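Local structure of glutathione synthetase-like effector 30 (Gpa-GSS30-apo) (Globodera pallida, 5OET) at residues Leu112-Arg117 against Gly359-Phe364; Leu52-Trp57 against Leu89-Ser94; Val246-His251 against Phe298-Asp303; Lys142-Arg147 against Ile342-His347. The protein is a plant-parasitic nematode effector that probably arose from glutathione synthetase, the ATP-dependent ligase that joins glycine to gamma-glutamylcysteine. All blocks are in the same frame, centred on the assembly; numbering follows the deposited sequence.

Contact 1 (Leu112-Arg117 against Gly359-Phe364); sequences LLLYFR and GMVEKF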
loop_
_atom_site.group_PDB
_atom_site.type_symbol
_atom_site.label_atom_id
_atom_site.label_comp_id
_atom_site.label_asym_id
_atom_site.label_seq_id
_atom_site.Cartn_x
_atom_site.Cartn_y
_atom_site.Cartn_z
ATOM N N LEU A 112 10.251 -11.633 27.580
ATOM C CA LEU A 112 9.278 -10.667 28.101
ATOM C C LEU A 112 9.124 -10.812 29.617
ATOM O O LEU A 112 9.178 -9.831 30.340
ATOM C CB LEU A 112 7.921 -10.830 27.419
ATOM C CG LEU A 112 7.838 -10.577 25.914
ATOM C CD1 LEU A 112 6.463 -10.934 25.368
ATOM C CD2 LEU A 112 8.165 -9.133 25.619
ATOM N N LEU A 113 8.968 -12.033 30.098
ATOM C CA LEU A 113 8.805 -12.246 31.531
ATOM C C LEU A 113 9.956 -11.719 32.373
ATOM O O LEU A 113 9.724 -11.183 33.423
ATOM C CB LEU A 113 8.547 -13.729 31.854
ATOM C CG LEU A 113 7.160 -14.295 31.539
ATOM C CD1 LEU A 113 7.031 -15.700 32.104
ATOM C CD2 LEU A 113 6.053 -13.399 32.091
ATOM N N LEU A 114 11.194 -11.851 31.909
ATOM C CA LEU A 114 12.357 -11.342 32.666
ATOM C C LEU A 114 12.369 -9.810 32.785
ATOM O O LEU A 114 12.595 -9.277 33.848
ATOM C CB LEU A 114 13.652 -11.813 32.016
ATOM C CG LEU A 114 14.952 -11.176 32.492
ATOM C CD1 LEU A 114 15.164 -11.446 33.967
ATOM C CD2 LEU A 114 16.133 -11.689 31.695
ATOM N N TYR A 115 12.165 -9.108 31.677
ATOM C CA TYR A 115 12.191 -7.656 31.688
ATOM C C TYR A 115 10.945 -7.067 32.349
ATOM O O TYR A 115 11.021 -6.009 32.974
ATOM C CB TYR A 115 12.367 -7.109 30.268
ATOM C CG TYR A 115 13.775 -7.244 29.786
ATOM C CD1 TYR A 115 14.731 -6.313 30.127
ATOM C CD2 TYR A 115 14.156 -8.324 29.013
ATOM C CE1 TYR A 115 16.038 -6.449 29.700
ATOM C CE2 TYR A 115 15.460 -8.479 28.578
ATOM C CZ TYR A 115 16.396 -7.540 28.922
ATOM O OH TYR A 115 17.674 -7.718 28.476
ATOM N N PHE A 116 9.806 -7.747 32.231
ATOM C CA PHE A 116 8.600 -7.331 32.929
ATOM C C PHE A 116 8.791 -7.361 34.437
ATOM O O PHE A 116 8.490 -6.402 35.105
ATOM C CB PHE A 116 7.410 -8.205 32.532
ATOM C CG PHE A 116 6.157 -7.884 33.287
ATOM C CD1 PHE A 116 5.622 -6.614 33.218
ATOM C CD2 PHE A 116 5.533 -8.833 34.089
ATOM C CE1 PHE A 116 4.479 -6.289 33.932
ATOM C CE2 PHE A 116 4.383 -8.527 34.782
ATOM C CZ PHE A 116 3.857 -7.249 34.710
ATOM N N ARG A 117 9.310 -8.466 34.948
ATOM C CA ARG A 117 9.529 -8.673 36.389
ATOM C C ARG A 117 10.640 -7.810 36.969
ATOM O O ARG A 117 10.541 -7.346 38.100
ATOM C CB ARG A 117 9.821 -10.139 36.661
ATOM C CG ARG A 117 8.612 -11.023 36.437
ATOM C CD ARG A 117 8.954 -12.509 36.531
ATOM N NE ARG A 117 7.853 -13.341 36.057
ATOM C CZ ARG A 117 7.842 -14.677 36.040
ATOM N NH1 ARG A 117 8.886 -15.381 36.476
ATOM N NH2 ARG A 117 6.768 -15.322 35.576
ATOM N N GLY A 359 23.525 -15.506 38.359
ATOM C CA GLY A 359 22.380 -15.316 39.265
ATOM C C GLY A 359 21.319 -14.301 38.849
ATOM O O GLY A 359 20.165 -14.428 39.234
ATOM N N MET A 360 21.694 -13.298 38.058
ATOM C CA MET A 360 20.829 -12.148 37.812
ATOM C C MET A 360 19.568 -12.470 37.012
ATOM O O MET A 360 18.556 -11.801 37.186
ATOM C CB MET A 360 21.613 -11.027 37.143
ATOM C CG MET A 360 22.707 -10.439 38.023
ATOM S SD MET A 360 22.092 -9.350 39.316
ATOM C CE MET A 360 23.594 -9.184 40.293
ATOM N N VAL A 361 19.621 -13.471 36.144
ATOM C CA VAL A 361 18.422 -13.983 35.450
ATOM C C VAL A 361 17.647 -14.915 36.376
ATOM O O VAL A 361 16.437 -14.793 36.515
ATOM C CB VAL A 361 18.769 -14.745 34.146
ATOM C CG1 VAL A 361 17.536 -15.395 33.541
ATOM C CG2 VAL A 361 19.414 -13.823 33.125
ATOM N N GLU A 362 18.370 -15.828 37.021
ATOM C CA GLU A 362 17.775 -16.870 37.879
ATOM C C GLU A 362 16.848 -16.270 38.946
ATOM O O GLU A 362 15.838 -16.869 39.300
ATOM C CB GLU A 362 18.883 -17.727 38.525
ATOM C CG GLU A 362 19.536 -18.760 37.595
ATOM C CD GLU A 362 20.509 -18.189 36.558
ATOM O OE1 GLU A 362 20.967 -18.955 35.664
ATOM O OE2 GLU A 362 20.825 -16.974 36.621
ATOM N N LYS A 363 17.204 -15.071 39.410
ATOM C CA LYS A 363 16.461 -14.290 40.407
ATOM C C LYS A 363 14.970 -14.110 40.083
ATOM O O LYS A 363 14.153 -14.083 40.986
ATOM C CB LYS A 363 17.142 -12.914 40.553
ATOM C CG LYS A 363 16.580 -11.969 41.606
ATOM C CD LYS A 363 17.132 -10.560 41.414
ATOM C CE LYS A 363 16.942 -9.655 42.628
ATOM N NZ LYS A 363 15.524 -9.244 42.823
ATOM N N PHE A 364 14.618 -13.983 38.803
ATOM C CA PHE A 364 13.227 -13.758 38.391
ATOM C C PHE A 364 12.481 -15.013 37.907
ATOM O O PHE A 364 11.414 -14.883 37.313
ATOM C CB PHE A 364 13.208 -12.679 37.300
ATOM C CG PHE A 364 13.816 -11.376 37.739
ATOM C CD1 PHE A 364 13.056 -10.443 38.443
ATOM C CD2 PHE A 364 15.152 -11.097 37.484
ATOM C CE1 PHE A 364 13.613 -9.250 38.869
ATOM C CE2 PHE A 364 15.718 -9.912 37.914
ATOM C CZ PHE A 364 14.946 -8.982 38.602
#
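Leu114 and Arg117, on the C-terminal half of helix 98-119, hold Phe364 in a buried, mostly apolar contact with one hydrogen bond from a charged side chain; Phe364 comes from the loop between helices 349-354 and 373-380. Leu114 sends CD1 obliquely onto the aromatic ring, 3.5 Å from Phe364 CD2, and the two side chains cross at about a right angle. Its other methyl, CD2, meets Val361 CG2 at 4.2 Å, so the fork of Leu114 spans both residues. With CG swung anti to the backbone N (chi1 169°), the leucine leans out of its helix to reach them. A short 3-10 turn at Glu362-Lys363 carries the chain from Val361 round to Phe364. In this ATP-grasp family member, the contact ties that loop to the helix that also covers strand 160-173 with Leu112 and Tyr115. Arg117 flanks the ring with CB, 3.7 Å from Phe364 CD1, and its extended chain then carries the guanidinium to the backbone. There NH1 donates to Phe364 O at 2.7 Å (N-H...O 152°), with the oxygen almost in the guanidinium plane. Phe124 meets the Phe364 ring edge-to-face, and Leu114 also packs on Ile377 of helix 373-380.

Contact 2 (Leu52-Trp57 against Leu89-Ser94); sequences LDAKDW and LSLYPS
Ala54 puts its CB against the ends of two leucines, Leu89 and Leu91, which straddle the end of strand 83-90. Leu91 CD1 is the nearer, 3.8 Å from Ala54 CB, while Leu89 CD1 stands at 4.2 Å from the same methyl. The two reach it by different routes: Leu89 has its CG between the backbone N and the carbonyl carbon (chi1 57°), whereas Leu91 swings CG opposite the backbone N (chi1 -173°). With only a methyl group on the helix side, Ala54 CA and Leu91 CA are 6.9 Å apart. Leu89 and Leu91 pair by backbone with Val459 and His457 of strand 454-459, so helix 44-59 packs where strand 83-90 ends, on a strand paired within the large mixed sheet. The helix also faces the dimer partner: Asp56 forms a salt bridge with Arg263 of the second subunit and, at 2.7 Å from its OD1, another with Lys55 NZ. Between the two segments no hydrogen bond forms; the contact is apolar and undirected, held by van der Waals packing of methyl groups.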
loop_
_atom_site.group_PDB
_atom_site.type_symbol
_atom_site.label_atom_id
_atom_site.label_comp_id
_atom_site.label_asym_id
_atom_site.label_seq_id
_atom_site.Cartn_x
_atom_site.Cartn_y
_atom_site.Cartn_z
ATOM N N LEU A 52 12.331 -3.826 -10.079
ATOM C CA LEU A 52 11.272 -2.852 -10.330
ATOM C C LEU A 52 9.908 -3.383 -9.898
ATOM O O LEU A 52 9.117 -2.654 -9.329
ATOM C CB LEU A 52 11.231 -2.449 -11.794
ATOM C CG LEU A 52 12.467 -1.715 -12.282
ATOM C CD1 LEU A 52 12.355 -1.487 -13.778
ATOM C CD2 LEU A 52 12.688 -0.391 -11.566
ATOM N N ASP A 53 9.674 -4.663 -10.158
ATOM C CA ASP A 53 8.485 -5.365 -9.719
ATOM C C ASP A 53 8.355 -5.364 -8.212
ATOM O O ASP A 53 7.291 -5.078 -7.689
ATOM C CB ASP A 53 8.495 -6.808 -10.241
ATOM C CG ASP A 53 7.456 -7.696 -9.547
ATOM O OD1 ASP A 53 7.651 -8.062 -8.366
ATOM O OD2 ASP A 53 6.429 -8.044 -10.174
ATOM N N ALA A 54 9.419 -5.738 -7.521
ATOM C CA ALA A 54 9.408 -5.770 -6.053
ATOM C C ALA A 54 9.114 -4.388 -5.513
ATOM O O ALA A 54 8.218 -4.217 -4.694
ATOM C CB ALA A 54 10.747 -6.270 -5.507
ATOM N N LYS A 55 9.863 -3.412 -6.002
ATOM C CA LYS A 55 9.687 -2.019 -5.615
ATOM C C LYS A 55 8.248 -1.540 -5.890
ATOM O O LYS A 55 7.647 -0.928 -5.028
ATOM C CB LYS A 55 10.766 -1.121 -6.277
ATOM C CG LYS A 55 10.294 0.172 -6.920
ATOM C CD LYS A 55 11.113 0.544 -8.146
ATOM C CE LYS A 55 10.222 0.877 -9.348
ATOM N NZ LYS A 55 9.357 2.062 -9.160
ATOM N N ASP A 56 7.696 -1.824 -7.064
ATOM C CA ASP A 56 6.317 -1.427 -7.354
ATOM C C ASP A 56 5.267 -2.145 -6.524
ATOM O O ASP A 56 4.218 -1.593 -6.283
ATOM C CB ASP A 56 6.002 -1.578 -8.843
ATOM C CG ASP A 56 6.662 -0.491 -9.693
ATOM O OD1 ASP A 56 7.115 0.512 -9.091
ATOM O OD2 ASP A 56 6.739 -0.643 -10.946
ATOM N N TRP A 57 5.541 -3.364 -6.082
ATOM C CA TRP A 57 4.676 -4.033 -5.108
ATOM C C TRP A 57 4.716 -3.322 -3.740
ATOM O O TRP A 57 3.669 -3.167 -3.095
ATOM C CB TRP A 57 5.067 -5.495 -4.944
ATOM C CG TRP A 57 4.051 -6.315 -4.259
ATOM C CD1 TRP A 57 3.113 -7.109 -4.844
ATOM C CD2 TRP A 57 3.873 -6.453 -2.858
ATOM N NE1 TRP A 57 2.334 -7.715 -3.895
ATOM C CE2 TRP A 57 2.786 -7.337 -2.663
ATOM C CE3 TRP A 57 4.517 -5.910 -1.741
ATOM C CZ2 TRP A 57 2.351 -7.704 -1.405
ATOM C CZ3 TRP A 57 4.071 -6.249 -0.495
ATOM C CH2 TRP A 57 2.994 -7.141 -0.329
ATOM N N LEU A 89 14.942 -2.704 0.543
ATOM C CA LEU A 89 14.595 -4.097 0.750
ATOM C C LEU A 89 15.588 -5.004 0.034
ATOM O O LEU A 89 16.254 -4.608 -0.931
ATOM C CB LEU A 89 13.189 -4.359 0.221
ATOM C CG LEU A 89 12.911 -4.027 -1.272
ATOM C CD1 LEU A 89 12.985 -5.264 -2.151
ATOM C CD2 LEU A 89 11.554 -3.368 -1.487
ATOM N N SER A 90 15.710 -6.218 0.532
ATOM C CA SER A 90 16.450 -7.237 -0.171
ATOM C C SER A 90 15.461 -7.812 -1.171
ATOM O O SER A 90 14.251 -7.872 -0.879
ATOM C CB SER A 90 16.942 -8.309 0.787
ATOM O OG SER A 90 15.845 -8.906 1.443
ATOM N N LEU A 91 15.957 -8.212 -2.342
ATOM C CA LEU A 91 15.087 -8.701 -3.401
ATOM C C LEU A 91 14.462 -10.047 -3.028
ATOM O O LEU A 91 13.272 -10.294 -3.307
ATOM C CB LEU A 91 15.859 -8.836 -4.709
ATOM C CG LEU A 91 15.061 -9.175 -5.984
ATOM C CD1 LEU A 91 13.940 -8.202 -6.266
ATOM C CD2 LEU A 91 15.980 -9.202 -7.185
ATOM N N TYR A 92 15.265 -10.896 -2.394
ATOM C CA TYR A 92 14.867 -12.232 -2.037
ATOM C C TYR A 92 15.143 -12.424 -0.566
ATOM O O TYR A 92 15.978 -11.712 0.017
ATOM C CB TYR A 92 15.641 -13.265 -2.876
ATOM C CG TYR A 92 15.156 -13.353 -4.307
ATOM C CD1 TYR A 92 13.929 -13.936 -4.602
ATOM C CD2 TYR A 92 15.914 -12.825 -5.363
ATOM C CE1 TYR A 92 13.459 -13.999 -5.903
ATOM C CE2 TYR A 92 15.453 -12.886 -6.688
ATOM C CZ TYR A 92 14.214 -13.475 -6.950
ATOM O OH TYR A 92 13.722 -13.570 -8.237
ATOM N N PRO A 93 14.441 -13.380 0.057
ATOM C CA PRO A 93 14.668 -13.598 1.477
ATOM C C PRO A 93 16.033 -14.227 1.693
ATOM O O PRO A 93 16.457 -15.052 0.898
ATOM C CB PRO A 93 13.516 -14.520 1.894
ATOM C CG PRO A 93 12.999 -15.124 0.646
ATOM C CD PRO A 93 13.410 -14.267 -0.503
ATOM N N SER A 94 16.739 -13.780 2.722
ATOM C CA SER A 94 18.094 -14.265 3.005
ATOM C C SER A 94 17.974 -15.588 3.748
ATOM O O SER A 94 17.055 -15.747 4.553
ATOM C CB SER A 94 18.874 -13.257 3.853
ATOM O OG SER A 94 19.198 -12.091 3.100
#

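Contact 3 (Val246-His251 against Phe298-Asp303); sequences VILFLH and FSLILD
Leu248 faces Leu300 and Leu302, and every side-chain contact here is between branched apolar groups. Its CD2 approaches Leu300 CD2 at 4.4 Å and its CD1 approaches Leu302 CD2 at 4.3 Å, one methyl for each neighbour. These are loose van der Waals approaches of methyl to methyl. All three leucines carry CG opposite the backbone N, Leu248 at chi1 -162° and Leu302 at chi1 171°, which extends each side chain toward the other segment over the intervening strand. Leu300 and Leu302 are two positions apart on their strand, so both present their side chains on the same face.

Polar bonding between the segments is absent: no hydrogen bond crosses, and the closest alpha carbons, Leu248 CA and Leu302 CA, are 8.8 Å apart. The backbones are linked indirectly through strand 306-314, which pairs parallel with 246-251 and antiparallel with 300-302. The leucines thus meet across an intervening strand of a mixed sheet.

Val308 and Val311 of that middle strand pack beside Leu248 and Leu300. Ile282 of strand 279-283 touches both Leu248 and Leu302. On the reverse face of strand 246-251, Ile247 and Phe249 lie on helix 259-270, which connects 246-251 to the parallel strand 279-283 in a beta-alpha-beta crossover.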
loop_
_atom_site.group_PDB
_atom_site.type_symbol
_atom_site.label_atom_id
_atom_site.label_comp_id
_atom_site.label_asym_id
_atom_site.label_seq_id
_atom_site.Cartn_x
_atom_site.Cartn_y
_atom_site.Cartn_z
ATOM N N VAL A 246 -11.031 6.353 24.404
ATOM C CA VAL A 246 -10.291 6.342 23.146
ATOM C C VAL A 246 -8.892 5.849 23.377
ATOM O O VAL A 246 -8.379 5.909 24.483
ATOM C CB VAL A 246 -10.150 7.763 22.509
ATOM C CG1 VAL A 246 -11.505 8.448 22.396
ATOM C CG2 VAL A 246 -9.146 8.666 23.264
ATOM N N ILE A 247 -8.258 5.433 22.300
ATOM C CA ILE A 247 -6.859 5.089 22.308
ATOM C C ILE A 247 -6.069 6.239 21.659
ATOM O O ILE A 247 -6.373 6.660 20.537
ATOM C CB ILE A 247 -6.642 3.782 21.548
ATOM C CG1 ILE A 247 -7.275 2.627 22.317
ATOM C CG2 ILE A 247 -5.160 3.529 21.366
ATOM C CD1 ILE A 247 -7.425 1.381 21.481
ATOM N N LEU A 248 -5.046 6.730 22.359
ATOM C CA LEU A 248 -4.276 7.863 21.893
ATOM C C LEU A 248 -3.015 7.379 21.210
ATOM O O LEU A 248 -2.263 6.581 21.787
ATOM C CB LEU A 248 -3.914 8.753 23.064
ATOM C CG LEU A 248 -3.485 10.188 22.770
ATOM C CD1 LEU A 248 -4.613 10.965 22.101
ATOM C CD2 LEU A 248 -3.083 10.861 24.083
ATOM N N PHE A 249 -2.807 7.832 19.968
ATOM C CA PHE A 249 -1.558 7.601 19.250
ATOM C C PHE A 249 -0.812 8.921 19.328
ATOM O O PHE A 249 -1.256 9.945 18.740
ATOM C CB PHE A 249 -1.802 7.175 17.802
ATOM C CG PHE A 249 -2.247 5.752 17.664
ATOM C CD1 PHE A 249 -3.497 5.350 18.106
ATOM C CD2 PHE A 249 -1.425 4.809 17.113
ATOM C CE1 PHE A 249 -3.926 4.028 17.987
ATOM C CE2 PHE A 249 -1.854 3.477 16.979
ATOM C CZ PHE A 249 -3.105 3.086 17.435
ATOM N N LEU A 250 0.291 8.899 20.077
ATOM C CA LEU A 250 1.116 10.069 20.299
ATOM C C LEU A 250 2.347 10.000 19.395
ATOM O O LEU A 250 3.152 9.081 19.514
ATOM C CB LEU A 250 1.519 10.103 21.766
ATOM C CG LEU A 250 1.865 11.431 22.423
ATOM C CD1 LEU A 250 0.760 12.452 22.231
ATOM C CD2 LEU A 250 2.095 11.186 23.898
ATOM N N HIS A 251 2.467 10.966 18.480
ATOM C CA HIS A 251 3.570 11.011 17.506
ATOM C C HIS A 251 4.417 12.250 17.716
ATOM O O HIS A 251 4.004 13.174 18.384
ATOM C CB HIS A 251 3.012 10.975 16.080
ATOM C CG HIS A 251 2.503 9.634 15.688
ATOM N ND1 HIS A 251 3.271 8.750 14.981
ATOM C CD2 HIS A 251 1.344 8.989 15.966
ATOM C CE1 HIS A 251 2.600 7.626 14.807
ATOM N NE2 HIS A 251 1.445 7.727 15.431
ATOM N N PHE A 298 -7.625 11.512 38.280
ATOM C CA PHE A 298 -6.310 11.407 37.663
ATOM C C PHE A 298 -6.348 10.715 36.312
ATOM O O PHE A 298 -5.336 10.165 35.862
ATOM C CB PHE A 298 -5.290 10.760 38.595
ATOM C CG PHE A 298 -5.119 11.498 39.872
ATOM C CD1 PHE A 298 -4.547 12.775 39.879
ATOM C CD2 PHE A 298 -5.557 10.956 41.070
ATOM C CE1 PHE A 298 -4.396 13.484 41.062
ATOM C CE2 PHE A 298 -5.384 11.647 42.259
ATOM C CZ PHE A 298 -4.817 12.919 42.253
ATOM N N SER A 299 -7.482 10.801 35.622
ATOM C CA SER A 299 -7.601 10.212 34.301
ATOM C C SER A 299 -7.173 11.252 33.284
ATOM O O SER A 299 -7.290 12.444 33.520
ATOM C CB SER A 299 -9.007 9.653 34.040
ATOM O OG SER A 299 -9.964 10.661 33.890
ATOM N N LEU A 300 -6.630 10.776 32.167
ATOM C CA LEU A 300 -6.126 11.625 31.106
ATOM C C LEU A 300 -7.278 11.903 30.167
ATOM O O LEU A 300 -7.924 10.961 29.690
ATOM C CB LEU A 300 -4.990 10.918 30.360
ATOM C CG LEU A 300 -4.233 11.691 29.278
ATOM C CD1 LEU A 300 -3.344 12.761 29.878
ATOM C CD2 LEU A 300 -3.404 10.702 28.462
ATOM N N ILE A 301 -7.519 13.190 29.897
ATOM C CA ILE A 301 -8.638 13.626 29.072
ATOM C C ILE A 301 -8.160 14.397 27.840
ATOM O O ILE A 301 -7.236 15.172 27.931
ATOM C CB ILE A 301 -9.606 14.424 29.956
ATOM C CG1 ILE A 301 -10.347 13.453 30.894
ATOM C CG2 ILE A 301 -10.604 15.228 29.134
ATOM C CD1 ILE A 301 -10.486 14.003 32.272
ATOM N N LEU A 302 -8.804 14.149 26.699
ATOM C CA LEU A 302 -8.479 14.756 25.415
ATOM C C LEU A 302 -9.622 15.665 25.017
ATOM O O LEU A 302 -10.759 15.234 25.015
ATOM C CB LEU A 302 -8.298 13.672 24.349
ATOM C CG LEU A 302 -8.170 14.108 22.876
ATOM C CD1 LEU A 302 -6.799 14.684 22.578
ATOM C CD2 LEU A 302 -8.464 12.950 21.950
ATOM N N ASP A 303 -9.303 16.914 24.661
ATOM C CA ASP A 303 -10.292 17.966 24.327
ATOM C C ASP A 303 -11.407 18.118 25.358
ATOM O O ASP A 303 -12.581 18.281 25.013
ATOM C CB ASP A 303 -10.910 17.692 22.957
ATOM C CG ASP A 303 -9.878 17.498 21.879
ATOM O OD1 ASP A 303 -8.844 18.199 21.923
ATOM O OD2 ASP A 303 -10.103 16.653 20.985
#

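Contact 4 (Lys142-Arg147 against Ile342-His347); sequences KKLVKR and IFALSH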
loop_
_atom_site.group_PDB
_atom_site.type_symbol
_atom_site.label_atom_id
_atom_site.label_comp_id
_atom_site.label_asym_id
_atom_site.label_seq_id
_atom_site.Cartn_x
_atom_site.Cartn_y
_atom_site.Cartn_z
ATOM N N LYS A 142 20.231 9.467 35.414
ATOM C CA LYS A 142 19.993 10.318 36.592
ATOM C C LYS A 142 18.716 11.158 36.469
ATOM O O LYS A 142 18.004 11.321 37.449
ATOM C CB LYS A 142 21.216 11.183 36.933
ATOM C CG LYS A 142 22.323 10.366 37.592
ATOM C CD LYS A 142 23.195 11.156 38.555
ATOM C CE LYS A 142 24.160 12.069 37.829
ATOM N NZ LYS A 142 24.867 12.936 38.798
ATOM N N LYS A 143 18.453 11.692 35.275
ATOM C CA LYS A 143 17.204 12.421 34.988
ATOM C C LYS A 143 15.927 11.549 35.044
ATOM O O LYS A 143 14.878 12.022 35.489
ATOM C CB LYS A 143 17.308 13.132 33.624
ATOM C CG LYS A 143 18.330 14.262 33.602
ATOM C CD LYS A 143 17.756 15.558 34.180
ATOM C CE LYS A 143 18.831 16.613 34.441
ATOM N NZ LYS A 143 19.520 17.079 33.202
ATOM N N LEU A 144 16.022 10.294 34.599
ATOM C CA LEU A 144 14.891 9.354 34.657
ATOM C C LEU A 144 14.562 8.902 36.079
ATOM O O LEU A 144 13.387 8.825 36.450
ATOM C CB LEU A 144 15.160 8.125 33.778
ATOM C CG LEU A 144 14.042 7.084 33.644
ATOM C CD1 LEU A 144 12.735 7.709 33.142
ATOM C CD2 LEU A 144 14.502 5.957 32.720
ATOM N N VAL A 145 15.588 8.594 36.865
ATOM C CA VAL A 145 15.386 8.240 38.281
ATOM C C VAL A 145 14.731 9.394 39.050
ATOM O O VAL A 145 13.757 9.179 39.755
ATOM C CB VAL A 145 16.709 7.805 38.963
ATOM C CG1 VAL A 145 16.588 7.779 40.488
ATOM C CG2 VAL A 145 17.133 6.440 38.443
ATOM N N LYS A 146 15.280 10.600 38.908
ATOM C CA LYS A 146 14.714 11.828 39.508
ATOM C C LYS A 146 13.195 11.911 39.276
ATOM O O LYS A 146 12.447 12.175 40.206
ATOM C CB LYS A 146 15.469 13.064 38.965
ATOM C CG LYS A 146 14.795 14.432 39.049
ATOM C CD LYS A 146 14.524 14.903 40.469
ATOM C CE LYS A 146 13.647 16.160 40.439
ATOM N NZ LYS A 146 13.344 16.742 41.784
ATOM N N ARG A 147 12.756 11.652 38.045
ATOM C CA ARG A 147 11.333 11.679 37.693
ATOM C C ARG A 147 10.521 10.584 38.396
ATOM O O ARG A 147 9.581 10.886 39.130
ATOM C CB ARG A 147 11.153 11.531 36.187
ATOM C CG ARG A 147 11.735 12.660 35.361
ATOM C CD ARG A 147 10.745 13.790 35.190
ATOM N NE ARG A 147 11.235 14.738 34.194
ATOM C CZ ARG A 147 10.546 15.772 33.715
ATOM N NH1 ARG A 147 9.310 16.036 34.142
ATOM N NH2 ARG A 147 11.102 16.548 32.792
ATOM N N ILE A 342 9.245 3.449 33.498
ATOM C CA ILE A 342 10.091 2.488 34.241
ATOM C C ILE A 342 10.785 1.457 33.342
ATOM O O ILE A 342 11.905 1.023 33.639
ATOM C CB ILE A 342 9.296 1.777 35.372
ATOM C CG1 ILE A 342 10.205 0.933 36.261
ATOM C CG2 ILE A 342 8.197 0.880 34.823
ATOM C CD1 ILE A 342 11.255 1.723 36.993
ATOM N N PHE A 343 10.135 1.096 32.232
ATOM C CA PHE A 343 10.686 0.102 31.310
ATOM C C PHE A 343 11.887 0.616 30.546
ATOM O O PHE A 343 12.740 -0.187 30.154
ATOM C CB PHE A 343 9.621 -0.392 30.342
ATOM C CG PHE A 343 8.683 -1.379 30.947
ATOM C CD1 PHE A 343 7.728 -0.971 31.842
ATOM C CD2 PHE A 343 8.770 -2.708 30.642
ATOM C CE1 PHE A 343 6.850 -1.871 32.409
ATOM C CE2 PHE A 343 7.898 -3.614 31.198
ATOM C CZ PHE A 343 6.937 -3.198 32.093
ATOM N N ALA A 344 11.968 1.929 30.340
ATOM C CA ALA A 344 13.162 2.534 29.750
ATOM C C ALA A 344 14.412 2.309 30.606
ATOM O O ALA A 344 15.506 2.158 30.058
ATOM C CB ALA A 344 12.957 4.022 29.523
ATOM N N LEU A 345 14.245 2.296 31.930
ATOM C CA LEU A 345 15.331 1.976 32.857
ATOM C C LEU A 345 15.740 0.477 32.783
ATOM O O LEU A 345 16.922 0.138 32.856
ATOM C CB LEU A 345 14.928 2.377 34.289
ATOM C CG LEU A 345 16.004 2.401 35.374
ATOM C CD1 LEU A 345 17.135 3.350 35.031
ATOM C CD2 LEU A 345 15.387 2.792 36.707
ATOM N N SER A 346 14.770 -0.415 32.609
ATOM C CA SER A 346 15.077 -1.848 32.502
ATOM C C SER A 346 15.580 -2.281 31.118
ATOM O O SER A 346 15.874 -3.457 30.923
ATOM C CB SER A 346 13.859 -2.701 32.906
ATOM O OG SER A 346 12.924 -2.835 31.849
ATOM N N HIS A 347 15.669 -1.365 30.158
ATOM C CA HIS A 347 16.173 -1.710 28.818
ATOM C C HIS A 347 17.426 -0.931 28.425
ATOM O O HIS A 347 17.829 -0.912 27.267
ATOM C CB HIS A 347 15.061 -1.517 27.786
ATOM C CG HIS A 347 13.993 -2.555 27.863
ATOM N ND1 HIS A 347 13.191 -2.721 28.973
ATOM C CD2 HIS A 347 13.607 -3.494 26.973
ATOM C CE1 HIS A 347 12.346 -3.711 28.753
ATOM N NE2 HIS A 347 12.582 -4.201 27.548
#
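Leu144, on helix 141-150, reaches across to Ala344 and Leu345 with one methyl, CD2. Along 342-347, Ile342 comes first; it turns away from the partner segment and packs on Tyr122 and Leu125 of helix 122-127. Phe343 likewise points away, and its ring meets that of Phe163 of strand 160-173. Ala344 then offers its CB to Leu144 CD2 at 4.0 Å, on the exposed side of the contact. Leu345 follows and is buried. Leu144 CD2 lies 3.9 Å from Leu345 CB and 3.8 Å from Leu345 N, so the methyl sits against the backbone as well as the side chain. A chi1 of -176° at Leu144, with CG opposite the backbone N, carries that methyl outward from the helix. The two leucine side chains cross obliquely, and Leu345 CD2 goes on to Val145 CG2 at 4.4 Å. In this part of the glutathione synthetase-like fold, helix 141-150 packs against a weakly bonded helical turn at about 342-345, and helix 122-127 lies against both: Val145 touches Tyr122, and Leu345 touches Leu125. Beyond Leu345 the chain becomes polar. Ser346 OG is hydrogen-bonded to Ser119 OG and to His347 ND1. His347 folds back so that ND1 donates to Phe343 O at 2.8 Å, a bent bond (N-H...O 130°), while its ring meets that of Tyr115 and NE2 is hydrogen-bonded to Gln165.

Overall arrangement
From the N terminus, contact 2 closes first, a short loop that ties helix 44-59 to strand 83-90 before any other contact begins. The remaining three sit one inside another. Contact 1 opens on helix 98-119 and contact 4 opens on helix 141-150; contact 3 then opens and closes within the mixed sheet that contains strands 246-251 and 300-302, contact 4 closes at 342-347, and contact 1 closes last at 359-364. None of the loops cross. Contacts 1 and 4 touch, Phe116 packing on Phe343, so helix 98-119 is packed by both the loop 359-364 and the 342-347 segment. Contact 3 lies about 22 Å from contact 4, centre to centre, and contact 2 lies beyond the chain's centre from both 1 and 4.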